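Local coordinates for protein Nrps/pks (Streptomyces albus, PDB 4OPE) that probably catalyses chain-extending Claisen condensations as a ketosynthase domain of the "AT-less" polyketide synthase machinery that assembles oxazolomycin, at residues A301-T313 with V338-H351. Residues are numbered along the deposited sequence; the frame is centred on the assembly and turned at random.
Sequences APADLGYLEAHGT and VRIPIGSVKSGIGH
Leu308 and Ile342 are neighbours in register on the two parallel strands of a beta-alpha-beta crossover in the thiolase-type core, with helix 318-329 making the connection; past the strand ends the chains lead to His311 and His351, probably the two active-site histidines of a ketosynthase. Pro341 O receives Leu308 N at 3.0 Å, Leu308 O receives Gly343 N, and Gly343 O takes an almost straight bond from Ala310 N (2.8 Å, 175°). On one face, Leu308 and Ile342 run alongside each other and meet through their CD1 methyls at 3.9 Å; Ala310 CB adds a small apolar contact to Ile342. Earlier along the strand, buried Ile340 sets CG1 against Leu305 O and CD1 against Pro302 O. On the face of Glu309 and Gly343, the Tyr307 hydroxyl comes 3.4 Å from Gly343 CA, where a side chain would collide with it. Glu309 bends at chi2 (62°), bringing its carboxylate to the start of helix 346-349: OE2 accepts Val345 N through its syn lone pair at 2.8 Å, while OE1 forms a salt bridge with Lys363, which also bonds Tyr307 OH. Ser344 OG caps the same turn by accepting from Lys346 N. Lys346 turns at chi4 (89°), which lets NZ give His311 O a hydrogen bond of 2.9 Å; its CE lies over a face of the His351 ring, toward the rim. With alanine at this position, His311 O would probably lose this donor and a gap would open over the His351 ring. The edge of His311 meets the face of His351 in an offset edge-to-face pair (centroids 5.8 Å apart), and His351 also touches Cys176, probably the nucleophile. These contacts probably help to hold the two imidazoles near each other, consistent with a Cys-His-His site.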
# COMPACT_ATOMS: atom_id res chain seq x y z
N ALA A 301 -9.44 9.73 27.63
CA ALA A 301 -9.39 11.16 27.83
C ALA A 301 -7.96 11.52 27.91
O ALA A 301 -7.14 10.74 28.40
CB ALA A 301 -10.05 11.51 29.15
N PRO A 302 -7.62 12.72 27.45
CA PRO A 302 -6.27 13.22 27.58
C PRO A 302 -5.73 13.08 28.99
O PRO A 302 -4.55 12.89 29.18
CB PRO A 302 -6.42 14.68 27.19
CG PRO A 302 -7.49 14.69 26.17
CD PRO A 302 -8.39 13.51 26.47
N ALA A 303 -6.58 13.18 29.99
CA ALA A 303 -6.10 13.09 31.37
C ALA A 303 -5.49 11.71 31.70
O ALA A 303 -4.66 11.56 32.60
CB ALA A 303 -7.25 13.42 32.32
N ASP A 304 -5.93 10.70 30.96
CA ASP A 304 -5.48 9.34 31.15
C ASP A 304 -4.29 8.99 30.30
O ASP A 304 -3.85 7.87 30.36
CB ASP A 304 -6.60 8.34 30.80
CG ASP A 304 -7.90 8.60 31.56
OD1 ASP A 304 -7.84 9.04 32.73
OD2 ASP A 304 -8.97 8.32 30.96
N LEU A 305 -3.78 9.89 29.48
CA LEU A 305 -2.72 9.56 28.57
C LEU A 305 -1.37 9.66 29.24
O LEU A 305 -1.04 10.68 29.77
CB LEU A 305 -2.77 10.53 27.43
CG LEU A 305 -1.91 10.26 26.23
CD1 LEU A 305 -2.18 8.88 25.67
CD2 LEU A 305 -2.28 11.31 25.22
N GLY A 306 -0.60 8.59 29.24
CA GLY A 306 0.70 8.57 29.94
C GLY A 306 1.92 9.10 29.22
O GLY A 306 2.89 9.51 29.85
N TYR A 307 1.90 9.08 27.89
CA TYR A 307 3.07 9.46 27.09
C TYR A 307 2.65 9.66 25.67
O TYR A 307 1.77 8.97 25.19
CB TYR A 307 4.17 8.39 27.15
CG TYR A 307 5.40 8.74 26.37
CD1 TYR A 307 6.37 9.57 26.88
CD2 TYR A 307 5.60 8.22 25.13
CE1 TYR A 307 7.50 9.89 26.18
CE2 TYR A 307 6.71 8.56 24.38
CZ TYR A 307 7.65 9.39 24.92
OH TYR A 307 8.74 9.69 24.14
N LEU A 308 3.30 10.60 25.00
CA LEU A 308 3.01 10.95 23.60
C LEU A 308 4.32 10.87 22.82
O LEU A 308 5.22 11.67 23.03
CB LEU A 308 2.44 12.36 23.52
CG LEU A 308 1.78 12.91 22.24
CD1 LEU A 308 2.71 13.17 21.07
CD2 LEU A 308 0.69 11.98 21.76
N GLU A 309 4.43 9.85 21.97
CA GLU A 309 5.58 9.64 21.10
C GLU A 309 5.24 10.38 19.87
O GLU A 309 4.36 9.98 19.07
CB GLU A 309 5.79 8.16 20.78
CG GLU A 309 6.81 7.88 19.70
CD GLU A 309 8.25 8.33 20.03
OE1 GLU A 309 8.65 8.49 21.23
OE2 GLU A 309 9.01 8.51 19.05
N ALA A 310 5.91 11.50 19.72
CA ALA A 310 5.49 12.49 18.72
C ALA A 310 6.18 12.24 17.40
O ALA A 310 7.23 11.60 17.34
CB ALA A 310 5.84 13.87 19.21
N HIS A 311 5.60 12.81 16.35
CA HIS A 311 6.25 12.80 15.07
C HIS A 311 7.64 13.40 15.16
O HIS A 311 8.61 12.76 14.77
CB HIS A 311 5.41 13.50 14.05
CG HIS A 311 5.94 13.37 12.67
ND1 HIS A 311 6.27 12.15 12.13
CD2 HIS A 311 6.24 14.31 11.74
CE1 HIS A 311 6.73 12.34 10.91
NE2 HIS A 311 6.71 13.64 10.64
N GLY A 312 7.76 14.61 15.66
CA GLY A 312 9.05 15.04 16.23
C GLY A 312 10.21 15.14 15.27
O GLY A 312 11.30 14.72 15.55
N THR A 313 9.93 15.78 14.15
CA THR A 313 10.77 15.83 12.98
C THR A 313 11.94 16.85 13.11
O THR A 313 13.05 16.66 12.59
CB THR A 313 9.81 16.10 11.83
OG1 THR A 313 10.40 15.73 10.62
CG2 THR A 313 9.37 17.56 11.77
N VAL A 338 -3.26 18.21 34.32
CA VAL A 338 -2.79 17.17 33.44
C VAL A 338 -1.40 17.50 32.96
O VAL A 338 -1.11 18.63 32.59
CB VAL A 338 -3.73 16.98 32.25
CG1 VAL A 338 -3.14 15.98 31.26
CG2 VAL A 338 -5.11 16.51 32.74
N ARG A 339 -0.54 16.51 32.97
CA ARG A 339 0.83 16.71 32.59
C ARG A 339 1.34 15.47 31.87
O ARG A 339 1.39 14.39 32.45
CB ARG A 339 1.63 17.01 33.82
CG ARG A 339 3.05 17.42 33.53
CD ARG A 339 3.99 16.39 34.13
NE ARG A 339 5.37 16.87 34.14
CZ ARG A 339 6.41 16.22 33.61
NH1 ARG A 339 6.26 15.03 33.02
NH2 ARG A 339 7.63 16.77 33.67
N ILE A 340 1.67 15.62 30.60
CA ILE A 340 1.93 14.50 29.71
C ILE A 340 3.31 14.61 29.14
O ILE A 340 3.63 15.59 28.48
CB ILE A 340 0.98 14.50 28.54
CG1 ILE A 340 -0.45 14.36 29.04
CG2 ILE A 340 1.35 13.35 27.61
CD1 ILE A 340 -1.47 14.67 27.97
N PRO A 341 4.16 13.60 29.39
CA PRO A 341 5.48 13.65 28.81
C PRO A 341 5.47 13.31 27.34
O PRO A 341 4.69 12.47 26.91
CB PRO A 341 6.29 12.62 29.61
CG PRO A 341 5.28 11.84 30.35
CD PRO A 341 4.12 12.74 30.57
N ILE A 342 6.32 14.02 26.60
CA ILE A 342 6.37 13.95 25.14
C ILE A 342 7.84 13.81 24.73
O ILE A 342 8.73 14.30 25.43
CB ILE A 342 5.81 15.22 24.54
CG1 ILE A 342 5.63 15.09 23.04
CG2 ILE A 342 6.76 16.38 24.76
CD1 ILE A 342 4.79 16.18 22.45
N GLY A 343 8.08 13.11 23.62
CA GLY A 343 9.43 12.84 23.12
C GLY A 343 9.36 12.24 21.74
O GLY A 343 8.28 11.98 21.22
N SER A 344 10.52 12.04 21.12
CA SER A 344 10.59 11.44 19.80
C SER A 344 11.84 10.64 19.62
O SER A 344 12.95 11.17 19.72
CB SER A 344 10.54 12.48 18.70
OG SER A 344 10.58 11.86 17.39
N VAL A 345 11.65 9.38 19.23
CA VAL A 345 12.73 8.51 18.82
C VAL A 345 13.64 9.08 17.73
O VAL A 345 14.80 8.72 17.64
CB VAL A 345 12.16 7.15 18.37
CG1 VAL A 345 11.49 7.24 17.00
CG2 VAL A 345 13.24 6.05 18.40
N LYS A 346 13.13 9.97 16.90
CA LYS A 346 13.92 10.54 15.84
C LYS A 346 15.11 11.34 16.40
O LYS A 346 16.14 11.53 15.73
CB LYS A 346 13.05 11.44 14.98
CG LYS A 346 11.88 10.77 14.33
CD LYS A 346 11.13 11.67 13.33
CE LYS A 346 10.33 10.82 12.34
NZ LYS A 346 8.97 10.55 12.87
N SER A 347 14.99 11.84 17.63
CA SER A 347 16.06 12.69 18.16
C SER A 347 17.33 11.87 18.40
O SER A 347 18.44 12.40 18.38
CB SER A 347 15.60 13.36 19.42
OG SER A 347 15.34 12.41 20.45
N GLY A 348 17.17 10.57 18.53
CA GLY A 348 18.31 9.69 18.69
C GLY A 348 18.82 8.97 17.46
O GLY A 348 20.04 8.91 17.24
N ILE A 349 17.92 8.42 16.66
CA ILE A 349 18.32 7.70 15.44
C ILE A 349 18.07 8.44 14.15
O ILE A 349 18.54 8.00 13.12
CB ILE A 349 17.56 6.36 15.30
CG1 ILE A 349 16.06 6.58 15.21
CG2 ILE A 349 17.82 5.49 16.50
CD1 ILE A 349 15.34 5.37 14.74
N GLY A 350 17.27 9.48 14.17
CA GLY A 350 16.90 10.16 12.93
C GLY A 350 15.53 9.78 12.43
O GLY A 350 14.83 9.04 13.06
N HIS A 351 15.16 10.30 11.28
CA HIS A 351 13.88 10.09 10.71
C HIS A 351 13.95 8.87 9.81
O HIS A 351 14.42 8.96 8.69
CB HIS A 351 13.57 11.31 9.86
CG HIS A 351 12.20 11.32 9.28
ND1 HIS A 351 11.38 10.22 9.25
CD2 HIS A 351 11.48 12.32 8.70
CE1 HIS A 351 10.24 10.52 8.66
NE2 HIS A 351 10.27 11.79 8.32
O HOH W 1 8.68 9.33 16.79